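Local structure of putative Lipoprotein (Shewanella oneidensis, 3U24) at residues N406-I411 and Y444-M449; D188-V193 and L205-F210. The protein is of unknown function but binds zinc and belongs to a family grouped with zinc metallopeptidases, so it may be a zinc-dependent hydrolase. All blocks are in the same frame, centred on the assembly; numbering follows the deposited sequence.

Interaction 1 (N406-I411 and Y444-M449). With ZN (zinc ion), chain F.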
loop_
_atom_site.group_PDB
_atom_site.type_symbol
_atom_site.label_atom_id
_atom_site.label_comp_id
_atom_site.label_asym_id
_atom_site.label_seq_id
_atom_site.Cartn_x
_atom_site.Cartn_y
_atom_site.Cartn_z
ATOM N N ASN A 406 -9.709 11.513 -9.306
ATOM C CA ASN A 406 -8.961 11.584 -10.553
ATOM C C ASN A 406 -7.696 12.468 -10.422
ATOM O O ASN A 406 -6.705 12.207 -11.085
ATOM C CB ASN A 406 -9.875 12.054 -11.701
ATOM C CG ASN A 406 -10.895 10.985 -12.112
ATOM O OD1 ASN A 406 -10.629 9.770 -12.014
ATOM N ND2 ASN A 406 -12.095 11.447 -12.578
ATOM N N ILE A 407 -7.727 13.472 -9.548
ATOM C CA ILE A 407 -6.539 14.218 -9.210
ATOM C C ILE A 407 -5.533 13.297 -8.525
ATOM O O ILE A 407 -4.353 13.254 -8.931
ATOM C CB ILE A 407 -6.881 15.440 -8.343
ATOM C CG1 ILE A 407 -7.649 16.482 -9.204
ATOM C CG2 ILE A 407 -5.634 16.017 -7.690
ATOM C CD1 ILE A 407 -8.194 17.680 -8.435
ATOM N N HIS A 408 -5.999 12.569 -7.508
ATOM C CA HIS A 408 -5.166 11.696 -6.692
ATOM C C HIS A 408 -4.542 10.632 -7.553
ATOM O O HIS A 408 -3.355 10.358 -7.456
ATOM C CB HIS A 408 -5.996 11.044 -5.565
ATOM C CG HIS A 408 -5.244 10.046 -4.696
ATOM N ND1 HIS A 408 -4.914 10.305 -3.426
ATOM C CD2 HIS A 408 -4.759 8.751 -4.961
ATOM C CE1 HIS A 408 -4.227 9.218 -2.887
ATOM N NE2 HIS A 408 -4.136 8.280 -3.811
ATOM N N GLU A 409 -5.348 9.998 -8.378
ATOM C CA GLU A 409 -4.901 8.812 -9.119
ATOM C C GLU A 409 -4.180 9.116 -10.411
ATOM O O GLU A 409 -3.276 8.408 -10.797
ATOM C CB GLU A 409 -6.107 7.897 -9.441
ATOM C CG GLU A 409 -6.699 7.244 -8.219
ATOM C CD GLU A 409 -5.745 6.268 -7.585
ATOM O OE1 GLU A 409 -4.859 5.784 -8.323
ATOM O OE2 GLU A 409 -5.873 5.977 -6.373
ATOM N N ALA A 410 -4.544 10.205 -11.066
ATOM C CA ALA A 410 -4.095 10.450 -12.423
ATOM C C ALA A 410 -3.302 11.754 -12.545
ATOM O O ALA A 410 -2.084 11.732 -12.702
ATOM C CB ALA A 410 -5.287 10.433 -13.391
ATOM N N ILE A 411 -3.963 12.895 -12.490
ATOM C CA ILE A 411 -3.274 14.121 -12.833
ATOM C C ILE A 411 -3.560 15.229 -11.853
ATOM O O ILE A 411 -4.699 15.589 -11.686
ATOM C CB ILE A 411 -3.642 14.517 -14.285
ATOM C CG1 ILE A 411 -2.630 13.808 -15.210
ATOM C CG2 ILE A 411 -3.622 16.039 -14.454
ATOM C CD1 ILE A 411 -3.166 13.322 -16.524
ATOM N N TYR A 444 -1.243 15.269 -1.300
ATOM C CA TYR A 444 -0.792 16.671 -1.450
ATOM C C TYR A 444 -1.410 17.287 -2.692
ATOM O O TYR A 444 -1.944 18.418 -2.642
ATOM C CB TYR A 444 0.727 16.754 -1.468
ATOM C CG TYR A 444 1.243 18.038 -2.031
ATOM C CD1 TYR A 444 1.286 19.188 -1.261
ATOM C CD2 TYR A 444 1.616 18.132 -3.364
ATOM C CE1 TYR A 444 1.747 20.380 -1.811
ATOM C CE2 TYR A 444 2.045 19.310 -3.898
ATOM C CZ TYR A 444 2.104 20.437 -3.124
ATOM O OH TYR A 444 2.554 21.623 -3.688
ATOM N N THR A 445 -1.461 16.542 -3.796
ATOM C CA THR A 445 -1.980 17.175 -5.020
ATOM C C THR A 445 -3.445 17.605 -4.931
ATOM O O THR A 445 -3.846 18.601 -5.534
ATOM C CB THR A 445 -1.754 16.351 -6.297
ATOM O OG1 THR A 445 -2.478 15.127 -6.207
ATOM C CG2 THR A 445 -0.276 16.132 -6.545
ATOM N N GLU A 446 -4.228 16.880 -4.151
ATOM C CA GLU A 446 -5.612 17.246 -3.952
ATOM C C GLU A 446 -5.705 18.665 -3.332
ATOM O O GLU A 446 -6.418 19.543 -3.824
ATOM C CB GLU A 446 -6.315 16.219 -3.058
ATOM C CG GLU A 446 -6.091 14.766 -3.455
ATOM C CD GLU A 446 -6.442 13.770 -2.349
ATOM O OE1 GLU A 446 -6.838 14.210 -1.250
ATOM O OE2 GLU A 446 -6.315 12.543 -2.574
ATOM N N ARG A 447 -4.937 18.885 -2.285
ATOM C CA ARG A 447 -4.960 20.152 -1.600
ATOM C C ARG A 447 -4.405 21.272 -2.483
ATOM O O ARG A 447 -5.024 22.332 -2.645
ATOM C CB ARG A 447 -4.212 20.000 -0.275
ATOM C CG ARG A 447 -3.794 21.268 0.430
ATOM C CD ARG A 447 -4.915 22.015 1.077
ATOM N NE ARG A 447 -5.463 21.230 2.187
ATOM C CZ ARG A 447 -6.159 21.722 3.225
ATOM N NH1 ARG A 447 -6.410 23.045 3.332
ATOM N NH2 ARG A 447 -6.589 20.859 4.155
HETATM N N MSE A 448 -3.244 21.015 -3.071
HETATM C CA MSE A 448 -2.571 21.987 -3.942
HETATM C C MSE A 448 -3.487 22.384 -5.103
HETATM O O MSE A 448 -3.629 23.553 -5.371
HETATM C CB MSE A 448 -1.257 21.396 -4.457
HETATM C CG MSE A 448 -0.443 22.303 -5.339
HETATM SE SE MSE A 448 -1.009 22.073 -7.191
HETATM C CE MSE A 448 -0.328 20.242 -7.497
HETATM N N MSE A 449 -4.121 21.426 -5.782
HETATM C CA MSE A 449 -5.047 21.795 -6.897
HETATM C C MSE A 449 -6.193 22.726 -6.474
HETATM O O MSE A 449 -6.493 23.670 -7.183
HETATM C CB MSE A 449 -5.662 20.567 -7.559
HETATM C CG MSE A 449 -4.655 19.724 -8.273
HETATM SE SE MSE A 449 -4.193 20.485 -10.021
HETATM C CE MSE A 449 -5.672 19.622 -11.064
HETATM ZN ZN ZN F . -3.050 6.751 -3.658
HETATM O O HOH W 1 -4.410 5.233 -4.300
#

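Interaction 2 (D188-V193 and L205-F210)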
loop_
_atom_site.group_PDB
_atom_site.type_symbol
_atom_site.label_atom_id
_atom_site.label_comp_id
_atom_site.label_asym_id
_atom_site.label_seq_id
_atom_site.Cartn_x
_atom_site.Cartn_y
_atom_site.Cartn_z
ATOM N N ASP A 188 -8.715 -28.167 -11.156
ATOM C CA ASP A 188 -8.247 -27.477 -12.347
ATOM C C ASP A 188 -6.704 -27.542 -12.562
ATOM O O ASP A 188 -6.240 -27.728 -13.685
ATOM C CB ASP A 188 -8.728 -26.028 -12.342
ATOM C CG ASP A 188 -10.260 -25.891 -12.580
ATOM O OD1 ASP A 188 -10.968 -26.866 -13.005
ATOM O OD2 ASP A 188 -10.770 -24.763 -12.322
ATOM N N LEU A 189 -5.916 -27.451 -11.494
ATOM C CA LEU A 189 -4.469 -27.610 -11.637
ATOM C C LEU A 189 -4.151 -29.057 -12.051
ATOM O O LEU A 189 -3.330 -29.298 -12.935
ATOM C CB LEU A 189 -3.753 -27.222 -10.349
ATOM C CG LEU A 189 -2.244 -27.431 -10.269
ATOM C CD1 LEU A 189 -1.531 -26.544 -11.302
ATOM C CD2 LEU A 189 -1.775 -27.179 -8.830
ATOM N N LEU A 190 -4.842 -30.020 -11.466
ATOM C CA LEU A 190 -4.625 -31.409 -11.868
ATOM C C LEU A 190 -4.931 -31.664 -13.360
ATOM O O LEU A 190 -4.191 -32.399 -14.032
ATOM C CB LEU A 190 -5.400 -32.377 -10.998
ATOM C CG LEU A 190 -4.994 -32.408 -9.527
ATOM C CD1 LEU A 190 -5.955 -33.346 -8.766
ATOM C CD2 LEU A 190 -3.545 -32.863 -9.389
ATOM N N LYS A 191 -5.983 -31.038 -13.865
ATOM C CA LYS A 191 -6.354 -31.162 -15.257
ATOM C C LYS A 191 -5.276 -30.543 -16.148
ATOM O O LYS A 191 -4.862 -31.165 -17.132
ATOM C CB LYS A 191 -7.746 -30.543 -15.516
ATOM C CG LYS A 191 -8.227 -30.492 -16.980
ATOM C CD LYS A 191 -9.586 -29.767 -17.167
ATOM C CE LYS A 191 -10.740 -30.369 -16.321
ATOM N NZ LYS A 191 -12.084 -29.684 -16.412
ATOM N N GLN A 192 -4.808 -29.344 -15.815
ATOM C CA GLN A 192 -3.692 -28.746 -16.562
ATOM C C GLN A 192 -2.494 -29.698 -16.614
ATOM O O GLN A 192 -1.885 -29.864 -17.660
ATOM C CB GLN A 192 -3.209 -27.436 -15.946
ATOM C CG GLN A 192 -4.149 -26.269 -16.078
ATOM C CD GLN A 192 -3.403 -24.921 -15.981
ATOM O OE1 GLN A 192 -3.048 -24.328 -17.002
ATOM N NE2 GLN A 192 -3.117 -24.480 -14.753
ATOM N N VAL A 193 -2.155 -30.304 -15.477
ATOM C CA VAL A 193 -1.044 -31.241 -15.458
ATOM C C VAL A 193 -1.331 -32.459 -16.364
ATOM O O VAL A 193 -0.531 -32.753 -17.263
ATOM C CB VAL A 193 -0.691 -31.690 -14.025
ATOM C CG1 VAL A 193 0.293 -32.858 -14.068
ATOM C CG2 VAL A 193 -0.134 -30.502 -13.231
ATOM N N LEU A 205 4.476 -38.347 -10.697
ATOM C CA LEU A 205 5.176 -37.722 -9.591
ATOM C C LEU A 205 4.368 -36.520 -9.061
ATOM O O LEU A 205 4.295 -36.257 -7.827
ATOM C CB LEU A 205 6.525 -37.243 -10.046
ATOM C CG LEU A 205 7.415 -36.586 -8.969
ATOM C CD1 LEU A 205 7.610 -37.515 -7.756
ATOM C CD2 LEU A 205 8.748 -36.093 -9.577
ATOM N N PHE A 206 3.783 -35.781 -9.997
ATOM C CA PHE A 206 2.999 -34.611 -9.649
ATOM C C PHE A 206 1.845 -35.040 -8.750
ATOM O O PHE A 206 1.567 -34.407 -7.743
ATOM C CB PHE A 206 2.471 -33.905 -10.904
ATOM C CG PHE A 206 1.973 -32.513 -10.635
ATOM C CD1 PHE A 206 0.784 -32.304 -9.969
ATOM C CD2 PHE A 206 2.711 -31.415 -11.030
ATOM C CE1 PHE A 206 0.333 -31.023 -9.688
ATOM C CE2 PHE A 206 2.263 -30.128 -10.730
ATOM C CZ PHE A 206 1.056 -29.940 -10.075
ATOM N N LYS A 207 1.179 -36.125 -9.119
ATOM C CA LYS A 207 0.017 -36.583 -8.365
ATOM C C LYS A 207 0.426 -37.031 -6.936
ATOM O O LYS A 207 -0.196 -36.650 -5.934
ATOM C CB LYS A 207 -0.699 -37.715 -9.120
ATOM C CG LYS A 207 -1.996 -38.195 -8.489
ATOM C CD LYS A 207 -3.007 -37.049 -8.162
ATOM C CE LYS A 207 -4.345 -37.533 -7.552
ATOM N NZ LYS A 207 -5.083 -36.435 -6.823
ATOM N N THR A 208 1.481 -37.837 -6.876
ATOM C CA THR A 208 2.042 -38.266 -5.610
ATOM C C THR A 208 2.354 -37.010 -4.760
ATOM O O THR A 208 1.902 -36.895 -3.628
ATOM C CB THR A 208 3.310 -39.129 -5.850
ATOM O OG1 THR A 208 2.962 -40.297 -6.637
ATOM C CG2 THR A 208 3.995 -39.543 -4.506
ATOM N N ARG A 209 3.099 -36.051 -5.295
ATOM C CA ARG A 209 3.438 -34.883 -4.481
ATOM C C ARG A 209 2.225 -34.056 -4.103
ATOM O O ARG A 209 2.201 -33.491 -3.017
ATOM C CB ARG A 209 4.457 -34.003 -5.172
ATOM C CG ARG A 209 5.830 -34.583 -5.107
ATOM C CD ARG A 209 6.884 -33.561 -5.500
ATOM N NE ARG A 209 8.154 -34.239 -5.504
ATOM C CZ ARG A 209 9.180 -33.935 -6.277
ATOM N NH1 ARG A 209 9.135 -32.906 -7.141
ATOM N NH2 ARG A 209 10.288 -34.676 -6.190
ATOM N N PHE A 210 1.219 -34.020 -4.969
ATOM C CA PHE A 210 0.023 -33.186 -4.743
ATOM C C PHE A 210 -0.815 -33.771 -3.609
ATOM O O PHE A 210 -1.417 -33.035 -2.816
ATOM C CB PHE A 210 -0.770 -33.102 -6.022
ATOM C CG PHE A 210 -2.070 -32.339 -5.928
ATOM C CD1 PHE A 210 -3.206 -32.930 -5.454
ATOM C CD2 PHE A 210 -2.170 -31.046 -6.439
ATOM C CE1 PHE A 210 -4.416 -32.230 -5.410
ATOM C CE2 PHE A 210 -3.377 -30.353 -6.416
ATOM C CZ PHE A 210 -4.502 -30.951 -5.888
#

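Interaction 1 (N406-I411 and Y444-M449)
His408 of helix 401-409 faces Glu446 of helix 435-451 in a histidine-carboxylate hydrogen bond that makes Glu446 a second-shell residue of a zinc site. The sequence around it resembles the HEXXH motif of zinc peptidases, with Glu409 next to His408, but the second histidine comes two residues later than in HEXXH. That histidine, His414, and Glu439, the latter on the same helix as Glu446, complete the protein ligands of the zinc.

The polar part of the contact rests on the two nitrogens of one imidazole. His408 ND1 donates to Glu446 OE2 over 2.8 Å, with an angle of 149° at the hydrogen. The carboxylate oxygen lies close to the ring plane and is approached nearly along its C-O axis, while the two planes are twisted 43° apart. Glu446 runs extended beyond CG, which carries its carboxylate across to the ring edge. Holding ND1 fixes the ring's rotation and is likely to make NE2 a better electron donor to the zinc. A histidine suits this place because it can serve acid and metal at once.

The packing part flanks this bond. Ile407 CG1 sits beside the backbone N (chi1 -70°), which puts CG2 anti to it and against the Thr445 hydroxyl, 3.6 Å from OG1, whose polar partner is Ala442 O. Beta-branched Ile407 offers two arms, CG2 and CD1, and unbranched Met449, a selenomethionine bent at chi2 and chi3, folds against both, its CG 3.9 Å from Ile407 CG2.

On the metal side, His408 NE2 binds zinc at 1.9 Å, and the zinc-bound water donates to Glu409 OE2 at 2.6 Å.

Interaction 2 (D188-V193 and L205-F210)
Val193 sets its CG2 methyl squarely over the Phe206 ring, 3.4 Å from the ring centroid and only 11° off the normal, a tight CH-pi contact between two antiparallel helices of a helical hairpin. The conformation of the valine explains it: CG1 stands anti to the backbone N (chi1 169°), which turns CG2 to the ring centre and keeps CG1 beside Phe206 CG.

A turn earlier on helix 187-195 and a turn later on helix 200-234, the pairing recurs with Leu190 and Phe210. Leu190 CG lies beside the backbone N; CD1 continues the chain in extended form, and the CD2 branch settles over the centre of the Phe210 ring, 3.7 Å from its centroid. The CD1 methyl lies 3.8 Å from Lys207 NZ, though the ammonium is held by a salt bridge to Asp211. Each phenylalanine offers a face to one aliphatic residue. Leu189 CD2 instead approaches both ring edges, 4.1 Å from Phe206 CZ and 4.3 Å from Phe210 CE2.

Flat rings suit these places because each takes a methyl on its face and another at its rim. With an alanine in place of Phe206, Val193 CG2 would probably lose the surface it packs on and Leu189 its contact with the edge of that ring, opening a gap between the helices.

The axes of the two segments come within 11.0 Å of each other, their N-to-C directions 162° apart, a spacing that these large side chains bridge. Helix 138-148 packs on this pair through Leu142 against Val193 and Val145 against Phe206, while Ile131 of helix 124-131 touches Leu189.

In the fold
Interaction 2 comes first along the chain and is complete well before the first residue of interaction 1. The two lie on opposite sides of the chain's centre, with their own centres 48 Å apart and nearest atoms about 31 Å apart, so neither touches the other. They share no helix: interaction 2 pairs helices 187-195 and 200-234 as neighbours in sequence, whereas interaction 1 joins helices 401-409 and 435-451 across a longer, mostly helical intervening run. All four segments nevertheless belong to the region that defines the DUF885 family. In this largely helical protein, interaction 2 is plain hydrophobic packing toward the periphery, while interaction 1, nearer the centre, is built into a zinc site.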